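Long-range contacts in glycosyltransferase Gtf1 (Streptococcus gordonii, PDB 5E9T), which is a glycosyltransferase of the GT-B fold class that carries an additional extended beta-sheet domain: residues P76-V84 and L117-V128; L210-D219 and E231-H242. The protein carries 1 engineered substitution. One frame throughout, in Å; residues are numbered along the deposited sequence.

Contact 1 (P76-V84 and L117-V128). Engineered in segment 117-128: Phe-124 (natural residue Ser).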
loop_
_atom_site.group_PDB
_atom_site.type_symbol
_atom_site.label_atom_id
_atom_site.label_comp_id
_atom_site.label_asym_id
_atom_site.label_seq_id
_atom_site.Cartn_x
_atom_site.Cartn_y
_atom_site.Cartn_z
ATOM N N PRO A 76 -1.289 -38.875 2.729
ATOM C CA PRO A 76 0.055 -39.238 3.189
ATOM C C PRO A 76 1.010 -39.398 2.017
ATOM O O PRO A 76 0.605 -39.585 0.866
ATOM C CB PRO A 76 -0.167 -40.570 3.912
ATOM C CG PRO A 76 -1.391 -41.133 3.279
ATOM C CD PRO A 76 -2.261 -39.959 2.956
ATOM N N THR A 77 2.303 -39.335 2.326
ATOM C CA THR A 77 3.322 -39.368 1.284
ATOM C C THR A 77 3.521 -40.812 0.844
ATOM O O THR A 77 4.031 -41.637 1.610
ATOM C CB THR A 77 4.626 -38.779 1.813
ATOM O OG1 THR A 77 4.449 -37.384 2.094
ATOM C CG2 THR A 77 5.738 -38.959 0.805
ATOM N N THR A 78 3.103 -41.125 -0.385
ATOM C CA THR A 78 3.314 -42.444 -0.965
ATOM C C THR A 78 4.355 -42.507 -2.078
ATOM O O THR A 78 4.673 -43.611 -2.532
ATOM C CB THR A 78 1.982 -43.003 -1.482
ATOM O OG1 THR A 78 1.239 -41.955 -2.118
ATOM C CG2 THR A 78 1.174 -43.565 -0.325
ATOM N N VAL A 79 4.898 -41.375 -2.534
ATOM C CA VAL A 79 5.879 -41.422 -3.613
ATOM C C VAL A 79 7.123 -42.145 -3.119
ATOM O O VAL A 79 7.579 -41.936 -1.988
ATOM C CB VAL A 79 6.207 -40.005 -4.114
ATOM C CG1 VAL A 79 7.296 -40.047 -5.174
ATOM C CG2 VAL A 79 4.955 -39.333 -4.662
ATOM N N THR A 80 7.684 -43.007 -3.966
ATOM C CA THR A 80 8.732 -43.922 -3.546
ATOM C C THR A 80 10.045 -43.610 -4.248
ATOM O O THR A 80 10.080 -42.965 -5.300
ATOM C CB THR A 80 8.359 -45.384 -3.822
ATOM O OG1 THR A 80 8.434 -45.638 -5.228
ATOM C CG2 THR A 80 6.956 -45.678 -3.335
ATOM N N LEU A 81 11.130 -44.076 -3.623
ATOM C CA LEU A 81 12.467 -43.924 -4.186
ATOM C C LEU A 81 12.512 -44.353 -5.645
ATOM O O LEU A 81 13.124 -43.678 -6.482
ATOM C CB LEU A 81 13.459 -44.751 -3.372
ATOM C CG LEU A 81 13.851 -44.212 -2.006
ATOM C CD1 LEU A 81 14.269 -45.341 -1.078
ATOM C CD2 LEU A 81 14.985 -43.266 -2.247
ATOM N N ASP A 82 11.875 -45.482 -5.962
ATOM C CA ASP A 82 11.849 -45.970 -7.336
ATOM C C ASP A 82 11.203 -44.953 -8.268
ATOM O O ASP A 82 11.754 -44.623 -9.324
ATOM C CB ASP A 82 11.109 -47.306 -7.401
ATOM C CG ASP A 82 12.015 -48.492 -7.112
ATOM O OD1 ASP A 82 13.130 -48.281 -6.589
ATOM O OD2 ASP A 82 11.608 -49.637 -7.409
ATOM N N GLN A 83 10.031 -44.438 -7.887
ATOM C CA GLN A 83 9.327 -43.491 -8.746
ATOM C C GLN A 83 10.114 -42.197 -8.904
ATOM O O GLN A 83 10.124 -41.600 -9.987
ATOM C CB GLN A 83 7.933 -43.215 -8.187
ATOM C CG GLN A 83 7.207 -44.466 -7.734
ATOM C CD GLN A 83 5.771 -44.205 -7.340
ATOM O OE1 GLN A 83 4.898 -44.050 -8.192
ATOM N NE2 GLN A 83 5.518 -44.145 -6.041
ATOM N N VAL A 84 10.782 -41.749 -7.839
ATOM C CA VAL A 84 11.616 -40.555 -7.941
ATOM C C VAL A 84 12.748 -40.790 -8.931
ATOM O O VAL A 84 13.003 -39.969 -9.819
ATOM C CB VAL A 84 12.153 -40.150 -6.558
ATOM C CG1 VAL A 84 13.054 -38.932 -6.683
ATOM C CG2 VAL A 84 11.004 -39.882 -5.601
ATOM N N LEU A 117 13.474 -39.360 3.365
ATOM C CA LEU A 117 12.379 -40.307 3.487
ATOM C C LEU A 117 11.418 -39.896 4.596
ATOM O O LEU A 117 11.643 -38.939 5.342
ATOM C CB LEU A 117 12.902 -41.712 3.767
ATOM C CG LEU A 117 13.807 -42.359 2.727
ATOM C CD1 LEU A 117 14.991 -42.932 3.451
ATOM C CD2 LEU A 117 13.070 -43.446 1.972
ATOM N N ARG A 118 10.338 -40.664 4.708
ATOM C CA ARG A 118 9.376 -40.498 5.800
ATOM C C ARG A 118 9.858 -41.306 7.000
ATOM O O ARG A 118 10.226 -40.746 8.037
ATOM C CB ARG A 118 7.982 -40.930 5.347
ATOM C CG ARG A 118 6.934 -40.811 6.429
ATOM C CD ARG A 118 5.606 -41.389 5.989
ATOM N NE ARG A 118 4.564 -41.125 6.976
ATOM C CZ ARG A 118 3.275 -41.380 6.786
ATOM N NH1 ARG A 118 2.866 -41.912 5.643
ATOM N NH2 ARG A 118 2.395 -41.105 7.739
ATOM N N GLN A 119 9.850 -42.628 6.864
ATOM C CA GLN A 119 10.504 -43.539 7.790
ATOM C C GLN A 119 11.745 -44.113 7.119
ATOM O O GLN A 119 11.764 -44.338 5.905
ATOM C CB GLN A 119 9.569 -44.677 8.208
ATOM C CG GLN A 119 8.100 -44.290 8.303
ATOM C CD GLN A 119 7.738 -43.667 9.636
ATOM O OE1 GLN A 119 8.568 -43.583 10.543
ATOM N NE2 GLN A 119 6.490 -43.225 9.762
ATOM N N GLU A 120 12.788 -44.343 7.920
ATOM C CA GLU A 120 14.029 -44.883 7.373
ATOM C C GLU A 120 13.854 -46.313 6.879
ATOM O O GLU A 120 14.538 -46.728 5.938
ATOM C CB GLU A 120 15.139 -44.816 8.422
ATOM C CG GLU A 120 14.752 -45.424 9.762
ATOM C CD GLU A 120 15.254 -46.851 9.925
ATOM O OE1 GLU A 120 15.307 -47.338 11.068
ATOM O OE2 GLU A 120 15.599 -47.480 8.912
ATOM N N ASP A 121 12.940 -47.069 7.481
ATOM C CA ASP A 121 12.732 -48.467 7.130
ATOM C C ASP A 121 11.715 -48.653 6.008
ATOM O O ASP A 121 11.306 -49.788 5.743
ATOM C CB ASP A 121 12.324 -49.278 8.367
ATOM C CG ASP A 121 11.075 -48.747 9.038
ATOM O OD1 ASP A 121 10.851 -47.520 9.001
ATOM O OD2 ASP A 121 10.323 -49.561 9.616
ATOM N N GLN A 122 11.270 -47.570 5.373
ATOM C CA GLN A 122 10.439 -47.650 4.180
ATOM C C GLN A 122 11.114 -46.901 3.033
ATOM O O GLN A 122 12.150 -46.255 3.208
ATOM C CB GLN A 122 9.045 -47.074 4.453
ATOM C CG GLN A 122 8.551 -47.322 5.872
ATOM C CD GLN A 122 7.045 -47.219 5.999
ATOM O OE1 GLN A 122 6.493 -46.128 6.146
ATOM N NE2 GLN A 122 6.371 -48.363 5.944
ATOM N N ASP A 123 10.522 -47.010 1.840
ATOM C CA ASP A 123 11.028 -46.353 0.637
ATOM C C ASP A 123 10.274 -45.076 0.249
ATOM O O ASP A 123 10.507 -44.549 -0.845
ATOM C CB ASP A 123 11.066 -47.331 -0.543
ATOM C CG ASP A 123 9.838 -48.201 -0.634
ATOM O OD1 ASP A 123 8.883 -47.966 0.080
ATOM O OD2 ASP A 123 9.832 -49.128 -1.428
ATOM N N PHE A 124 9.343 -44.595 1.074
ATOM C CA PHE A 124 8.588 -43.388 0.741
ATOM C C PHE A 124 9.446 -42.128 0.875
ATOM O O PHE A 124 10.251 -42.007 1.801
ATOM C CB PHE A 124 7.354 -43.275 1.633
ATOM C CG PHE A 124 6.426 -44.452 1.536
ATOM C CD1 PHE A 124 5.688 -44.676 0.384
ATOM C CD2 PHE A 124 6.285 -45.331 2.599
ATOM C CE1 PHE A 124 4.831 -45.756 0.292
ATOM C CE2 PHE A 124 5.430 -46.413 2.511
ATOM C CZ PHE A 124 4.702 -46.626 1.356
ATOM N N VAL A 125 9.246 -41.176 -0.043
ATOM C CA VAL A 125 10.094 -39.986 -0.171
ATOM C C VAL A 125 9.245 -38.734 0.009
ATOM O O VAL A 125 8.332 -38.480 -0.787
ATOM C CB VAL A 125 10.804 -39.937 -1.533
ATOM C CG1 VAL A 125 11.954 -38.936 -1.498
ATOM C CG2 VAL A 125 11.283 -41.311 -1.934
ATOM N N GLU A 126 9.559 -37.940 1.036
ATOM C CA GLU A 126 8.870 -36.665 1.224
ATOM C C GLU A 126 9.468 -35.538 0.383
ATOM O O GLU A 126 8.720 -34.742 -0.195
ATOM C CB GLU A 126 8.856 -36.290 2.707
ATOM C CG GLU A 126 7.707 -36.934 3.478
ATOM C CD GLU A 126 7.732 -36.620 4.961
ATOM O OE1 GLU A 126 8.787 -36.176 5.462
ATOM O OE2 GLU A 126 6.693 -36.817 5.627
ATOM N N HIS A 127 10.795 -35.439 0.301
ATOM C CA HIS A 127 11.441 -34.355 -0.435
ATOM C C HIS A 127 12.571 -34.897 -1.297
ATOM O O HIS A 127 13.166 -35.935 -0.992
ATOM C CB HIS A 127 12.040 -33.278 0.475
ATOM C CG HIS A 127 11.344 -33.127 1.788
ATOM N ND1 HIS A 127 11.966 -33.402 2.986
ATOM C CD2 HIS A 127 10.089 -32.728 2.091
ATOM C CE1 HIS A 127 11.119 -33.178 3.970
ATOM N NE2 HIS A 127 9.976 -32.767 3.454
ATOM N N VAL A 128 12.867 -34.174 -2.377
ATOM C CA VAL A 128 14.042 -34.426 -3.205
ATOM C C VAL A 128 14.702 -33.094 -3.526
ATOM O O VAL A 128 14.047 -32.175 -4.029
ATOM C CB VAL A 128 13.695 -35.165 -4.510
ATOM C CG1 VAL A 128 14.973 -35.455 -5.286
ATOM C CG2 VAL A 128 12.962 -36.452 -4.217
#

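Contact 2 (L210-D219 and E231-H242)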
loop_
_atom_site.group_PDB
_atom_site.type_symbol
_atom_site.label_atom_id
_atom_site.label_comp_id
_atom_site.label_asym_id
_atom_site.label_seq_id
_atom_site.Cartn_x
_atom_site.Cartn_y
_atom_site.Cartn_z
ATOM N N LEU A 210 -18.334 -18.093 2.914
ATOM C CA LEU A 210 -19.017 -18.371 4.170
ATOM C C LEU A 210 -20.479 -17.950 4.094
ATOM O O LEU A 210 -20.796 -16.841 3.653
ATOM C CB LEU A 210 -18.319 -17.641 5.317
ATOM C CG LEU A 210 -16.847 -17.996 5.529
ATOM C CD1 LEU A 210 -16.174 -17.026 6.493
ATOM C CD2 LEU A 210 -16.725 -19.419 6.032
ATOM N N GLN A 211 -21.372 -18.841 4.519
ATOM C CA GLN A 211 -22.788 -18.523 4.569
ATOM C C GLN A 211 -23.157 -18.005 5.957
ATOM O O GLN A 211 -22.338 -17.983 6.880
ATOM C CB GLN A 211 -23.624 -19.742 4.181
ATOM C CG GLN A 211 -23.424 -20.200 2.742
ATOM C CD GLN A 211 -23.956 -19.206 1.724
ATOM O OE1 GLN A 211 -24.658 -18.254 2.069
ATOM N NE2 GLN A 211 -23.624 -19.426 0.456
ATOM N N ALA A 212 -24.422 -17.610 6.117
ATOM C CA ALA A 212 -24.827 -16.897 7.324
ATOM C C ALA A 212 -24.746 -17.784 8.560
ATOM O O ALA A 212 -24.385 -17.312 9.644
ATOM C CB ALA A 212 -26.239 -16.339 7.155
ATOM N N ASP A 213 -25.091 -19.064 8.425
ATOM C CA ASP A 213 -25.082 -19.989 9.550
ATOM C C ASP A 213 -23.803 -20.821 9.641
ATOM O O ASP A 213 -23.742 -21.749 10.452
ATOM C CB ASP A 213 -26.313 -20.896 9.510
ATOM C CG ASP A 213 -26.423 -21.678 8.225
ATOM O OD1 ASP A 213 -26.224 -21.085 7.145
ATOM O OD2 ASP A 213 -26.722 -22.888 8.300
ATOM N N ASP A 214 -22.801 -20.544 8.810
ATOM C CA ASP A 214 -21.481 -21.107 9.063
ATOM C C ASP A 214 -20.902 -20.514 10.344
ATOM O O ASP A 214 -21.179 -19.367 10.703
ATOM C CB ASP A 214 -20.537 -20.837 7.889
ATOM C CG ASP A 214 -20.872 -21.666 6.661
ATOM O OD1 ASP A 214 -21.069 -22.893 6.799
ATOM O OD2 ASP A 214 -20.927 -21.088 5.554
ATOM N N VAL A 215 -20.090 -21.308 11.040
ATOM C CA VAL A 215 -19.475 -20.895 12.299
ATOM C C VAL A 215 -17.961 -20.916 12.133
ATOM O O VAL A 215 -17.369 -21.979 11.908
ATOM C CB VAL A 215 -19.903 -21.793 13.471
ATOM C CG1 VAL A 215 -19.165 -21.394 14.744
ATOM C CG2 VAL A 215 -21.404 -21.714 13.675
ATOM N N VAL A 216 -17.336 -19.749 12.253
ATOM C CA VAL A 216 -15.883 -19.622 12.213
ATOM C C VAL A 216 -15.376 -19.537 13.646
ATOM O O VAL A 216 -15.716 -18.601 14.381
ATOM C CB VAL A 216 -15.445 -18.398 11.394
ATOM C CG1 VAL A 216 -13.943 -18.208 11.487
ATOM C CG2 VAL A 216 -15.873 -18.552 9.942
ATOM N N ILE A 217 -14.565 -20.513 14.047
ATOM C CA ILE A 217 -14.031 -20.603 15.402
ATOM C C ILE A 217 -12.539 -20.301 15.344
ATOM O O ILE A 217 -11.783 -21.013 14.673
ATOM C CB ILE A 217 -14.282 -21.988 16.017
ATOM C CG1 ILE A 217 -15.783 -22.257 16.137
ATOM C CG2 ILE A 217 -13.601 -22.095 17.361
ATOM C CD1 ILE A 217 -16.106 -23.588 16.773
ATOM N N LEU A 218 -12.114 -19.256 16.052
ATOM C CA LEU A 218 -10.728 -18.798 16.009
ATOM C C LEU A 218 -9.969 -19.361 17.206
ATOM O O LEU A 218 -10.212 -18.959 18.349
ATOM C CB LEU A 218 -10.666 -17.273 15.993
ATOM C CG LEU A 218 -9.337 -16.696 15.512
ATOM C CD1 LEU A 218 -8.912 -17.370 14.217
ATOM C CD2 LEU A 218 -9.454 -15.196 15.323
ATOM N N ASP A 219 -9.058 -20.299 16.940
ATOM C CA ASP A 219 -8.202 -20.891 17.965
ATOM C C ASP A 219 -6.941 -20.077 18.250
ATOM O O ASP A 219 -6.527 -19.976 19.410
ATOM C CB ASP A 219 -7.845 -22.326 17.573
ATOM C CG ASP A 219 -8.914 -23.321 17.995
ATOM O OD1 ASP A 219 -9.230 -23.373 19.201
ATOM O OD2 ASP A 219 -9.449 -24.036 17.122
ATOM N N GLU A 231 -13.783 -10.887 7.564
ATOM C CA GLU A 231 -14.446 -11.801 6.644
ATOM C C GLU A 231 -15.456 -12.726 7.308
ATOM O O GLU A 231 -16.253 -13.347 6.598
ATOM C CB GLU A 231 -13.403 -12.638 5.900
ATOM C CG GLU A 231 -12.522 -11.824 4.968
ATOM C CD GLU A 231 -13.325 -11.084 3.919
ATOM O OE1 GLU A 231 -12.969 -9.929 3.602
ATOM O OE2 GLU A 231 -14.316 -11.656 3.416
ATOM N N SER A 232 -15.461 -12.838 8.633
ATOM C CA SER A 232 -16.410 -13.721 9.302
ATOM C C SER A 232 -17.703 -13.021 9.702
ATOM O O SER A 232 -18.595 -13.675 10.252
ATOM C CB SER A 232 -15.776 -14.355 10.542
ATOM O OG SER A 232 -14.853 -15.370 10.184
ATOM N N GLN A 233 -17.832 -11.718 9.437
ATOM C CA GLN A 233 -19.017 -10.991 9.884
ATOM C C GLN A 233 -20.279 -11.503 9.201
ATOM O O GLN A 233 -21.345 -11.570 9.824
ATOM C CB GLN A 233 -18.838 -9.494 9.636
ATOM C CG GLN A 233 -17.710 -8.867 10.441
ATOM C CD GLN A 233 -17.955 -8.920 11.939
ATOM O OE1 GLN A 233 -17.029 -9.135 12.721
ATOM N NE2 GLN A 233 -19.204 -8.715 12.346
ATOM N N LYS A 234 -20.181 -11.882 7.924
ATOM C CA LYS A 234 -21.332 -12.440 7.222
ATOM C C LYS A 234 -21.727 -13.811 7.751
ATOM O O LYS A 234 -22.761 -14.344 7.336
ATOM C CB LYS A 234 -21.052 -12.521 5.721
ATOM C CG LYS A 234 -20.071 -13.610 5.323
ATOM C CD LYS A 234 -19.593 -13.414 3.891
ATOM C CE LYS A 234 -18.953 -12.044 3.720
ATOM N NZ LYS A 234 -18.044 -11.723 4.856
ATOM N N ALA A 235 -20.930 -14.386 8.641
ATOM C CA ALA A 235 -21.200 -15.654 9.301
ATOM C C ALA A 235 -21.154 -15.432 10.812
ATOM O O ALA A 235 -21.097 -14.297 11.293
ATOM C CB ALA A 235 -20.203 -16.725 8.850
ATOM N N LYS A 236 -21.207 -16.524 11.563
ATOM C CA LYS A 236 -21.135 -16.470 13.016
ATOM C C LYS A 236 -19.695 -16.713 13.453
ATOM O O LYS A 236 -19.129 -17.779 13.185
ATOM C CB LYS A 236 -22.080 -17.493 13.641
ATOM C CG LYS A 236 -23.536 -17.279 13.257
ATOM C CD LYS A 236 -24.068 -15.972 13.824
ATOM C CE LYS A 236 -25.452 -15.659 13.284
ATOM N NZ LYS A 236 -25.502 -15.780 11.801
ATOM N N LEU A 237 -19.109 -15.725 14.124
ATOM C CA LEU A 237 -17.711 -15.761 14.526
ATOM C C LEU A 237 -17.589 -16.117 16.002
ATOM O O LEU A 237 -18.398 -15.684 16.827
ATOM C CB LEU A 237 -17.046 -14.410 14.260
ATOM C CG LEU A 237 -15.610 -14.206 14.744
ATOM C CD1 LEU A 237 -14.700 -15.303 14.211
ATOM C CD2 LEU A 237 -15.107 -12.831 14.328
ATOM N N GLY A 238 -16.557 -16.879 16.336
ATOM C CA GLY A 238 -16.304 -17.222 17.723
ATOM C C GLY A 238 -14.823 -17.360 17.976
ATOM O O GLY A 238 -14.042 -17.668 17.070
ATOM N N VAL A 239 -14.441 -17.158 19.236
ATOM C CA VAL A 239 -13.047 -17.014 19.638
ATOM C C VAL A 239 -12.840 -17.825 20.908
ATOM O O VAL A 239 -13.529 -17.599 21.909
ATOM C CB VAL A 239 -12.672 -15.540 19.879
ATOM C CG1 VAL A 239 -11.324 -15.440 20.573
ATOM C CG2 VAL A 239 -12.672 -14.761 18.569
ATOM N N VAL A 240 -11.890 -18.756 20.878
ATOM C CA VAL A 240 -11.647 -19.669 21.991
ATOM C C VAL A 240 -10.474 -19.160 22.814
ATOM O O VAL A 240 -9.447 -18.741 22.264
ATOM C CB VAL A 240 -11.390 -21.099 21.480
ATOM C CG1 VAL A 240 -11.061 -22.025 22.631
ATOM C CG2 VAL A 240 -12.606 -21.610 20.731
ATOM N N VAL A 241 -10.625 -19.198 24.137
ATOM C CA VAL A 241 -9.601 -18.749 25.077
ATOM C C VAL A 241 -8.934 -19.987 25.666
ATOM O O VAL A 241 -9.576 -20.764 26.382
ATOM C CB VAL A 241 -10.200 -17.865 26.177
ATOM C CG1 VAL A 241 -9.109 -17.054 26.854
ATOM C CG2 VAL A 241 -11.285 -16.960 25.610
ATOM N N HIS A 242 -7.659 -20.213 25.330
ATOM C CA HIS A 242 -6.975 -21.426 25.764
ATOM C C HIS A 242 -6.118 -21.290 27.019
ATOM O O HIS A 242 -5.834 -22.307 27.660
ATOM C CB HIS A 242 -6.090 -21.948 24.632
ATOM C CG HIS A 242 -6.868 -22.531 23.501
ATOM N ND1 HIS A 242 -7.261 -23.851 23.476
ATOM C CD2 HIS A 242 -7.350 -21.972 22.368
ATOM C CE1 HIS A 242 -7.941 -24.083 22.367
ATOM N NE2 HIS A 242 -8.010 -22.959 21.677
#

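Contact 1 (P76-V84 and L117-V128)
Two backbone hydrogen bonds tie the segments together at Thr-80 and Phe-124, whose CA atoms lie 4.3 Å apart. Val-125 N donates to Val-79 O at 2.7 Å with an N-H...O angle of 157°, and Leu-81 N donates to Asp-123 O at 2.9 Å. Each of these acceptors also meets a CA-H, Val-79 O that of Phe-124 and Asp-123 O that of Thr-80. The result is a single beta bridge between the loop of residues 76-80 and the loop that connects strands 111-117 and 125-132 in the antiparallel sheet of the extended beta-sheet domain. Thr-80 doubles as N-cap of helix 81-86, accepting a weak bond from Gln-83 N at its OG1, so the bridge sits where this helix begins.

Apolar contacts continue from there. Val-84 reaches tip to tip toward two valines of the strand, its CG1 lying 3.5 Å from Val-128 CG2 and its CG2 nearing Val-125 CG2. Leu-81 crosses Leu-117 at about a right angle, CD1 against CD2 at 3.8 Å.

The remaining contacts involve the Phe-124 ring and Thr-77. The engineered Phe-124 (Ser in the natural sequence) turns its ring edge to Thr-78 O, 3.3 Å from CD1. A chi1 of -66° sets Thr-77 OG1 beside the backbone N and leaves CG2 anti to it, which puts that methyl against Val-125 O, while OG1 bonds to Asn-47 and Phe-142 O.

Contact 2 (L210-D219 and E231-H242)
Lys-236 and Asp-214 begin the ladder of parallel backbone bonds. Lys-236 N donates to Asp-214 O, Val-216 N to Lys-236 O at 2.8 Å, Gly-238 N to Val-216 O, Leu-218 N to Gly-238 O, and Val-240 N to Leu-218 O at 3.0 Å. Strands 215-218 and 236-241 run at 24° to each other, as neighbours in a twisted parallel sheet.

Side chains close both ends of the ladder. At one, the chain of Lys-236, bent at chi2 and chi4, brings NZ to 2.9 Å from Ala-212 O, above the carbonyl plane. Ala-235 CB packs beside Leu-210 CB at 4.1 Å. At the other, His-242 NE2 donates to Asp-219 OD1 at 2.8 Å; the oxygen lies in the ring plane and is met on its anti side, with carboxylate and ring planes 46° apart. Between these ends, Ile-217 CG2 meets Val-240 CG2 at 3.5 Å on one face, while Val-216 CG1 approaches Leu-237 CD1 at 4.1 Å on the other.

A second shell holds the ends. Asp-219 OD1 also forms a salt bridge with Arg-24. At the opposite end of the ladder, Asp-214 OD1 accepts from Thr-2 N.

These strands and helix 225-232 form a beta-alpha-beta crossover of the Rossmann-like kind found in GT-B enzymes. The helix covers the face bearing Val-216, Leu-218, Leu-237 and Val-239, with Phe-229 touching Leu-218, Leu-237 and Val-239, and Val-228 touching Val-216; Ile-217 and Val-240 touch Arg-24 of helix 17-30, and strand 3-7 pairs with the far edge of strand 215-218.

How the contacts relate
Contact 1 closes before contact 2 opens along the chain, and they share no strand, helix or sheet. Their centres are 38 Å apart and their nearest atoms about 22 Å. Contact 1 lies at the ten-stranded antiparallel sheet, in which strand 125-132 is an interior member; contact 2 joins two adjacent central strands of the seven-stranded parallel sheet. Yet strands 3-7, 35-39 and 62-64 of that parallel sheet precede contact 1, and strands 215-218 and 236-241 follow it. The antiparallel sheet is therefore an insertion within the N-terminal Rossmann-like domain: contact 1 lies near the chain's entry into it, and contact 2 follows the return.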